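Local coordinates for uncharacterized protein (Chaetomium thermophilum, PDB 3LPZ) that is the fungal Get4, an alpha-solenoid protein that probably binds Get5 and serves the Get pathway of tail-anchored protein biogenesis, at residues 65-70 against 104-109; 154-159 against 190-195; 176-179 against 185-188. All coordinates share one frame; numbering follows the deposited sequence.

Contact 1 (65-70 against 104-109)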
loop_
_atom_site.group_PDB
_atom_site.type_symbol
_atom_site.label_atom_id
_atom_site.label_comp_id
_atom_site.label_asym_id
_atom_site.label_seq_id
_atom_site.Cartn_x
_atom_site.Cartn_y
_atom_site.Cartn_z
ATOM N N LEU A 65 -19.771 8.456 18.954
ATOM C CA LEU A 65 -20.567 9.034 17.873
ATOM C C LEU A 65 -20.582 8.094 16.680
ATOM O O LEU A 65 -21.632 7.847 16.094
ATOM C CB LEU A 65 -20.011 10.386 17.452
ATOM C CG LEU A 65 -20.361 11.545 18.388
ATOM C CD1 LEU A 65 -19.346 12.671 18.277
ATOM C CD2 LEU A 65 -21.778 12.049 18.109
ATOM N N LEU A 66 -19.406 7.573 16.331
ATOM C CA LEU A 66 -19.298 6.612 15.223
ATOM C C LEU A 66 -20.131 5.344 15.460
ATOM O O LEU A 66 -20.757 4.855 14.531
ATOM C CB LEU A 66 -17.823 6.261 14.897
ATOM C CG LEU A 66 -16.983 7.434 14.370
ATOM C CD1 LEU A 66 -15.451 7.120 14.381
ATOM C CD2 LEU A 66 -17.440 7.823 12.963
ATOM N N ARG A 67 -20.128 4.823 16.686
ATOM C CA ARG A 67 -20.978 3.664 17.046
ATOM C C ARG A 67 -22.464 3.991 16.993
ATOM O O ARG A 67 -23.269 3.106 16.778
ATOM C CB ARG A 67 -20.690 3.165 18.461
ATOM C CG ARG A 67 -19.490 2.298 18.568
ATOM C CD ARG A 67 -19.308 1.784 19.975
ATOM N NE ARG A 67 -17.910 1.417 20.166
ATOM C CZ ARG A 67 -17.370 0.245 19.817
ATOM N NH1 ARG A 67 -18.102 -0.720 19.264
ATOM N NH2 ARG A 67 -16.083 0.029 20.026
ATOM N N SER A 68 -22.826 5.249 17.221
ATOM C CA SER A 68 -24.231 5.650 17.209
ATOM C C SER A 68 -24.688 6.115 15.839
ATOM O O SER A 68 -25.651 6.853 15.741
ATOM C CB SER A 68 -24.481 6.782 18.201
ATOM O OG SER A 68 -24.052 6.441 19.506
ATOM N N GLY A 69 -23.972 5.737 14.791
ATOM C CA GLY A 69 -24.335 6.136 13.428
ATOM C C GLY A 69 -24.197 7.611 13.060
ATOM O O GLY A 69 -24.750 8.034 12.048
ATOM N N GLN A 70 -23.473 8.402 13.855
ATOM C CA GLN A 70 -23.235 9.808 13.514
ATOM C C GLN A 70 -21.844 9.964 12.880
ATOM O O GLN A 70 -20.903 10.435 13.515
ATOM C CB GLN A 70 -23.367 10.694 14.752
ATOM C CG GLN A 70 -24.751 10.639 15.405
ATOM C CD GLN A 70 -25.873 10.800 14.407
ATOM O OE1 GLN A 70 -26.066 11.869 13.839
ATOM N NE2 GLN A 70 -26.612 9.721 14.173
ATOM N N LEU A 104 -10.925 4.419 13.190
ATOM C CA LEU A 104 -10.935 3.937 11.796
ATOM C C LEU A 104 -11.945 2.822 11.557
ATOM O O LEU A 104 -12.728 2.859 10.584
ATOM C CB LEU A 104 -9.539 3.418 11.400
ATOM C CG LEU A 104 -9.369 2.957 9.935
ATOM C CD1 LEU A 104 -9.646 4.112 8.988
ATOM C CD2 LEU A 104 -7.943 2.363 9.651
ATOM N N ARG A 105 -11.910 1.822 12.438
ATOM C CA ARG A 105 -12.707 0.620 12.255
ATOM C C ARG A 105 -14.194 0.879 12.511
ATOM O O ARG A 105 -15.029 0.069 12.147
ATOM C CB ARG A 105 -12.202 -0.490 13.161
ATOM C CG ARG A 105 -10.802 -0.980 12.767
ATOM C CD ARG A 105 -10.493 -2.264 13.530
ATOM N NE ARG A 105 -9.139 -2.807 13.318
ATOM C CZ ARG A 105 -8.771 -3.564 12.283
ATOM N NH1 ARG A 105 -9.641 -3.841 11.311
ATOM N NH2 ARG A 105 -7.518 -4.036 12.209
ATOM N N LEU A 106 -14.529 2.014 13.124
ATOM C CA LEU A 106 -15.940 2.334 13.366
ATOM C C LEU A 106 -16.617 3.196 12.304
ATOM O O LEU A 106 -17.832 3.386 12.357
ATOM C CB LEU A 106 -16.133 2.919 14.768
ATOM C CG LEU A 106 -15.853 1.980 15.960
ATOM C CD1 LEU A 106 -15.715 2.807 17.255
ATOM C CD2 LEU A 106 -16.932 0.918 16.132
ATOM N N PHE A 107 -15.865 3.711 11.336
ATOM C CA PHE A 107 -16.477 4.428 10.219
ATOM C C PHE A 107 -17.211 3.456 9.296
ATOM O O PHE A 107 -16.716 2.346 9.061
ATOM C CB PHE A 107 -15.430 5.077 9.327
ATOM C CG PHE A 107 -14.865 6.358 9.846
ATOM C CD1 PHE A 107 -13.705 6.354 10.631
ATOM C CD2 PHE A 107 -15.430 7.586 9.472
ATOM C CE1 PHE A 107 -13.140 7.556 11.072
ATOM C CE2 PHE A 107 -14.876 8.772 9.913
ATOM C CZ PHE A 107 -13.717 8.766 10.698
ATOM N N GLN A 108 -18.343 3.890 8.738
ATOM C CA GLN A 108 -18.938 3.198 7.590
ATOM C C GLN A 108 -18.023 3.393 6.390
ATOM O O GLN A 108 -17.507 4.487 6.210
ATOM C CB GLN A 108 -20.315 3.780 7.241
ATOM C CG GLN A 108 -21.400 3.400 8.225
ATOM C CD GLN A 108 -21.711 1.923 8.167
ATOM O OE1 GLN A 108 -21.845 1.277 9.194
ATOM N NE2 GLN A 108 -21.796 1.371 6.954
ATOM N N PRO A 109 -17.836 2.343 5.557
ATOM C CA PRO A 109 -17.003 2.412 4.355
ATOM C C PRO A 109 -17.308 3.602 3.472
ATOM O O PRO A 109 -16.389 4.209 2.914
ATOM C CB PRO A 109 -17.364 1.120 3.614
ATOM C CG PRO A 109 -17.690 0.193 4.662
ATOM C CD PRO A 109 -18.339 0.977 5.777
HETATM O O HOH W 1 -20.158 5.147 11.770
#

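Contact 2 (154-159 against 190-195)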
loop_
_atom_site.group_PDB
_atom_site.type_symbol
_atom_site.label_atom_id
_atom_site.label_comp_id
_atom_site.label_asym_id
_atom_site.label_seq_id
_atom_site.Cartn_x
_atom_site.Cartn_y
_atom_site.Cartn_z
ATOM N N ALA A 154 -6.835 0.969 -4.571
ATOM C CA ALA A 154 -6.518 1.735 -3.378
ATOM C C ALA A 154 -5.749 0.854 -2.350
ATOM O O ALA A 154 -4.775 1.315 -1.737
ATOM C CB ALA A 154 -7.808 2.324 -2.783
ATOM N N ALA A 155 -6.146 -0.410 -2.192
ATOM C CA ALA A 155 -5.459 -1.301 -1.253
ATOM C C ALA A 155 -3.982 -1.475 -1.626
ATOM O O ALA A 155 -3.136 -1.485 -0.741
ATOM C CB ALA A 155 -6.151 -2.670 -1.163
ATOM N N GLU A 156 -3.680 -1.610 -2.923
ATOM C CA GLU A 156 -2.288 -1.878 -3.373
ATOM C C GLU A 156 -1.329 -0.802 -2.890
ATOM O O GLU A 156 -0.231 -1.115 -2.414
ATOM C CB GLU A 156 -2.184 -1.986 -4.886
ATOM C CG GLU A 156 -2.892 -3.187 -5.500
ATOM C CD GLU A 156 -2.920 -3.116 -7.034
ATOM O OE1 GLU A 156 -3.042 -2.008 -7.625
ATOM O OE2 GLU A 156 -2.823 -4.173 -7.653
ATOM N N LYS A 157 -1.743 0.462 -3.001
ATOM C CA LYS A 157 -0.891 1.577 -2.585
ATOM C C LYS A 157 -0.520 1.557 -1.100
ATOM O O LYS A 157 0.591 1.954 -0.756
ATOM C CB LYS A 157 -1.513 2.930 -2.976
ATOM C CG LYS A 157 -1.604 3.118 -4.499
ATOM C CD LYS A 157 -2.539 4.277 -4.861
ATOM C CE LYS A 157 -2.692 4.408 -6.383
ATOM N NZ LYS A 157 -3.315 5.717 -6.706
ATOM N N HIS A 158 -1.428 1.103 -0.227
ATOM C CA HIS A 158 -1.111 0.984 1.199
ATOM C C HIS A 158 -0.356 -0.301 1.545
ATOM O O HIS A 158 0.628 -0.254 2.293
ATOM C CB HIS A 158 -2.378 1.088 2.025
ATOM C CG HIS A 158 -2.971 2.461 2.001
ATOM N ND1 HIS A 158 -2.471 3.494 2.766
ATOM C CD2 HIS A 158 -3.991 2.981 1.271
ATOM C CE1 HIS A 158 -3.182 4.587 2.531
ATOM N NE2 HIS A 158 -4.108 4.303 1.626
ATOM N N LEU A 159 -0.781 -1.428 0.962
ATOM C CA LEU A 159 -0.158 -2.721 1.316
ATOM C C LEU A 159 1.325 -2.805 0.961
ATOM O O LEU A 159 2.070 -3.481 1.668
ATOM C CB LEU A 159 -0.937 -3.903 0.734
ATOM C CG LEU A 159 -2.315 -4.099 1.411
ATOM C CD1 LEU A 159 -3.203 -4.993 0.565
ATOM C CD2 LEU A 159 -2.187 -4.648 2.896
ATOM N N CYS A 190 0.230 -11.733 -10.482
ATOM C CA CYS A 190 1.383 -12.035 -9.650
ATOM C C CYS A 190 2.351 -10.838 -9.634
ATOM O O CYS A 190 2.831 -10.449 -8.556
ATOM C CB CYS A 190 2.080 -13.326 -10.127
ATOM S SG CYS A 190 3.351 -13.880 -8.995
ATOM N N ALA A 191 2.582 -10.240 -10.813
ATOM C CA ALA A 191 3.484 -9.102 -10.955
ATOM C C ALA A 191 3.018 -7.896 -10.156
ATOM O O ALA A 191 3.836 -7.219 -9.593
ATOM C CB ALA A 191 3.709 -8.732 -12.415
ATOM N N ARG A 192 1.704 -7.656 -10.086
ATOM C CA ARG A 192 1.149 -6.578 -9.242
ATOM C C ARG A 192 1.422 -6.759 -7.747
ATOM O O ARG A 192 1.401 -5.772 -7.002
ATOM C CB ARG A 192 -0.359 -6.388 -9.492
ATOM C CG ARG A 192 -0.683 -5.962 -10.943
ATOM C CD ARG A 192 -2.190 -5.621 -11.110
ATOM N NE ARG A 192 -2.528 -4.331 -10.502
ATOM C CZ ARG A 192 -2.252 -3.143 -11.043
ATOM N NH1 ARG A 192 -1.626 -3.044 -12.225
ATOM N NH2 ARG A 192 -2.616 -2.032 -10.411
ATOM N N ALA A 193 1.650 -8.000 -7.305
ATOM C CA ALA A 193 1.987 -8.271 -5.886
ATOM C C ALA A 193 3.470 -8.342 -5.647
ATOM O O ALA A 193 3.891 -8.175 -4.501
ATOM C CB ALA A 193 1.383 -9.595 -5.417
ATOM N N VAL A 194 4.249 -8.632 -6.686
ATOM C CA VAL A 194 5.695 -8.883 -6.535
ATOM C C VAL A 194 6.551 -7.682 -6.906
ATOM O O VAL A 194 7.387 -7.269 -6.106
ATOM C CB VAL A 194 6.150 -10.100 -7.379
ATOM C CG1 VAL A 194 7.674 -10.195 -7.412
ATOM C CG2 VAL A 194 5.542 -11.377 -6.802
ATOM N N LEU A 195 6.329 -7.124 -8.102
ATOM C CA LEU A 195 7.143 -6.006 -8.598
ATOM C C LEU A 195 7.120 -4.774 -7.691
ATOM O O LEU A 195 8.161 -4.197 -7.452
ATOM C CB LEU A 195 6.803 -5.638 -10.057
ATOM C CG LEU A 195 6.948 -6.820 -11.046
ATOM C CD1 LEU A 195 6.705 -6.356 -12.454
ATOM C CD2 LEU A 195 8.363 -7.552 -10.959
#

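Contact 3 (176-179 against 185-188)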
loop_
_atom_site.group_PDB
_atom_site.type_symbol
_atom_site.label_atom_id
_atom_site.label_comp_id
_atom_site.label_asym_id
_atom_site.label_seq_id
_atom_site.Cartn_x
_atom_site.Cartn_y
_atom_site.Cartn_z
ATOM N N GLU A 176 -7.516 -13.089 -5.832
ATOM C CA GLU A 176 -8.985 -12.887 -5.971
ATOM C C GLU A 176 -9.318 -12.080 -7.219
ATOM O O GLU A 176 -10.292 -12.370 -7.944
ATOM C CB GLU A 176 -9.603 -12.207 -4.735
ATOM C CG GLU A 176 -9.659 -13.097 -3.497
ATOM C CD GLU A 176 -10.441 -14.407 -3.723
ATOM O OE1 GLU A 176 -11.589 -14.362 -4.233
ATOM O OE2 GLU A 176 -9.901 -15.485 -3.398
ATOM N N TRP A 177 -8.510 -11.066 -7.480
ATOM C CA TRP A 177 -8.708 -10.249 -8.664
ATOM C C TRP A 177 -8.473 -11.060 -9.943
ATOM O O TRP A 177 -9.253 -10.984 -10.889
ATOM C CB TRP A 177 -7.772 -9.054 -8.637
ATOM C CG TRP A 177 -8.274 -7.813 -9.292
ATOM C CD1 TRP A 177 -9.449 -7.644 -9.992
ATOM C CD2 TRP A 177 -7.613 -6.546 -9.297
ATOM N NE1 TRP A 177 -9.548 -6.335 -10.440
ATOM C CE2 TRP A 177 -8.442 -5.639 -10.014
ATOM C CE3 TRP A 177 -6.388 -6.090 -8.775
ATOM C CZ2 TRP A 177 -8.084 -4.291 -10.217
ATOM C CZ3 TRP A 177 -6.041 -4.753 -8.957
ATOM C CH2 TRP A 177 -6.889 -3.864 -9.677
ATOM N N TYR A 178 -7.404 -11.853 -9.960
ATOM C CA TYR A 178 -7.108 -12.754 -11.083
ATOM C C TYR A 178 -8.258 -13.716 -11.418
ATOM O O TYR A 178 -8.515 -14.018 -12.592
ATOM C CB TYR A 178 -5.850 -13.560 -10.756
ATOM C CG TYR A 178 -5.729 -14.868 -11.523
ATOM C CD1 TYR A 178 -5.502 -14.878 -12.906
ATOM C CD2 TYR A 178 -5.824 -16.094 -10.863
ATOM C CE1 TYR A 178 -5.364 -16.059 -13.605
ATOM C CE2 TYR A 178 -5.687 -17.308 -11.568
ATOM C CZ TYR A 178 -5.452 -17.272 -12.935
ATOM O OH TYR A 178 -5.318 -18.463 -13.650
ATOM N N LYS A 179 -8.942 -14.204 -10.390
ATOM C CA LYS A 179 -10.036 -15.172 -10.607
ATOM C C LYS A 179 -11.231 -14.555 -11.354
ATOM O O LYS A 179 -12.067 -15.275 -11.892
ATOM C CB LYS A 179 -10.502 -15.738 -9.280
ATOM C CG LYS A 179 -9.508 -16.690 -8.674
ATOM C CD LYS A 179 -9.953 -17.048 -7.272
ATOM C CE LYS A 179 -10.810 -18.291 -7.293
ATOM N NZ LYS A 179 -11.724 -18.308 -6.115
ATOM N N THR A 185 -3.945 -14.799 -17.539
ATOM C CA THR A 185 -3.488 -13.564 -16.916
ATOM C C THR A 185 -2.809 -13.765 -15.571
ATOM O O THR A 185 -2.401 -12.775 -14.965
ATOM C CB THR A 185 -4.620 -12.521 -16.754
ATOM O OG1 THR A 185 -5.560 -12.984 -15.757
ATOM C CG2 THR A 185 -5.299 -12.237 -18.131
ATOM N N ALA A 186 -2.664 -15.014 -15.098
ATOM C CA ALA A 186 -2.005 -15.249 -13.774
ATOM C C ALA A 186 -0.703 -14.436 -13.526
ATOM O O ALA A 186 -0.582 -13.833 -12.471
ATOM C CB ALA A 186 -1.782 -16.726 -13.476
ATOM N N PRO A 187 0.252 -14.397 -14.505
ATOM C CA PRO A 187 1.511 -13.659 -14.265
ATOM C C PRO A 187 1.320 -12.156 -14.079
ATOM O O PRO A 187 2.111 -11.525 -13.373
ATOM C CB PRO A 187 2.335 -13.912 -15.542
ATOM C CG PRO A 187 1.619 -15.107 -16.242
ATOM C CD PRO A 187 0.203 -14.987 -15.863
ATOM N N LEU A 188 0.277 -11.584 -14.695
ATOM C CA LEU A 188 -0.001 -10.145 -14.566
ATOM C C LEU A 188 -0.407 -9.777 -13.136
ATOM O O LEU A 188 -0.003 -8.751 -12.617
ATOM C CB LEU A 188 -1.087 -9.704 -15.550
ATOM C CG LEU A 188 -0.718 -9.389 -17.014
ATOM C CD1 LEU A 188 0.460 -10.165 -17.570
ATOM C CD2 LEU A 188 -1.984 -9.467 -17.925
#

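Contact 1 (65-70 against 104-109)
Leu66 and Leu106 meet through their beta carbons in the Get4 alpha-solenoid, where the C-terminal end of helix 51-67 meets the turn that follows helix 94-104. Leu66 CB sits 3.7 Å from Leu106 CB, and from there the two side chains part to serve different neighbours. The branch of Leu66 goes to Phe107: CD2 stands over one face of the ring, offset toward the rim, in a CH-pi contact 4.2 Å from the ring centroid and 16° off the normal. CD1 reaches the rim, 4.1 Å from Phe107 CE1. Beyond this pair the Phe107 ring also meets the ring of Phe117 on helix 112-128.

Leu106 sends its methyl groups to Arg67 instead. With CG anti to its own carbonyl carbon (chi1 -66°), the leucine brings CD2 under the centre of one guanidinium face, 3.7 Å from Arg67 NH1, while CD1 lies alongside NE and NH2. The arginine chain runs extended from CG to NE and then turns at chi4 (-84°), which lays the guanidinium face on the same leucine that its CG touches. Cutting the leucine back to an alanine here would probably leave the guanidinium without the methyls beneath it and freer to swing.

Just past these side chains helix 51-67 closes in a Schellman motif: Gly69, with positive phi, is the C-prime residue, and Gln70 N bonds back to Leu65 O. The backbones are joined by one water, which donates to Leu66 O at 2.8 Å and to Leu106 O at 3.0 Å.

Contact 2 (154-159 against 190-195)
A side-on, two-pronged salt bridge between Glu156 and Arg192 ties helix 152-159 to helix 186-199, two helices of the Get4 alpha-solenoid whose segments meet through this pair alone; the nearest CA atoms, of Glu156 and Ala193, are 8.1 Å apart. Each charged group offers two atoms. Arg192 NH2 donates to Glu156 OE1 at 2.8 Å, and Arg192 NE donates to Glu156 OE2 at 2.9 Å, each oxygen taking its bond on the syn lone pair.

The fit is good but not flat. Carboxylate and guanidinium planes are turned 29° against each other, both oxygens lie tilted from the guanidinium plane, and the N-H...O angles are bent, 149° at NH2 and 146° at NE. The glutamate chain reaches out extended beyond CG, whereas the arginine bends at chi3, which turns its NE side to the acid; the two side chains cross at about a right angle. Gripping both oxygens at once should fix the rotation of the carboxylate.

Helix 166-179 also borders the pair: Glu156 packs on Leu170 and Trp177, and Arg192 touches Glu174. The Glu174 carboxylate comes close to that of Glu156, so the arginine probably offsets some of the repulsion between the acids. On the arginine side, the approach extends back along the chain, with Arg192 CD 3.8 Å from Glu156 OE2.

Contact 3 (176-179 against 185-188)
The phenol ring of Tyr178 has the methyl of Ala186 over one face and the hydroxyl of Thr185 at its edge, in the plane of the ring. Ala186 CB makes a CH-pi contact 4.1 Å from the ring centroid, 29° off the normal, and its closest ring atom is Tyr178 CE1 at 3.6 Å. Thr185 OG1 comes in at the rim, 3.4 Å from Tyr178 CD1. The backbone is close too: Ala186 N lies 3.3 Å from Tyr178 CE1, so the ring sits against the very start of the next helix.

This is a helical hairpin of the alpha-solenoid. Helix 166-179 runs out, the chain turns back, and helix 186-199 begins beside it. Tyr178 spans the gap because its CG is anti to the backbone N (chi1 157°), which carries the ring across toward Thr185 and Ala186. Around this pair the ring also meets Tyr175 and touches Tyr189, while Leu217 of helix 203-220 packs on it.

Both hydroxyls find their polar partners in the connecting turn rather than in each other: Tyr178 OH is hydrogen-bonded to Ser183 O, and Thr185 OG1 to Glu182 O. Turn carbonyls therefore hold the two groups from their polar ends, while between the segments the ring meets a methyl, a hydroxyl oxygen at its edge and a backbone nitrogen. The implication is a buried joint in which the ring packs against the start of the next helix, and the hydroxyl-to-carbonyl bonds probably help fix the ring and the turn and leave the buried oxygens satisfied.

In the fold
All three contacts lie in one alpha-solenoid, and contact 1, which closes before the other two open, sets a helix end against an inter-helix loop. It stands apart toward the N-terminal side, its centre 28 Å from that of contact 2 and 34 Å from that of contact 3; it is partly buried and mixes leucine packing with a bridging water. Contact 2 is a surface contact made of charge alone, and contact 3 is a buried one made of an aromatic ring, a methyl and a hydroxyl. These last two share helix 186-199, and contact 3 is nested inside the loop that contact 2 closes. They touch at Trp177, whose CZ3 is 3.5 Å from Glu156 OE2.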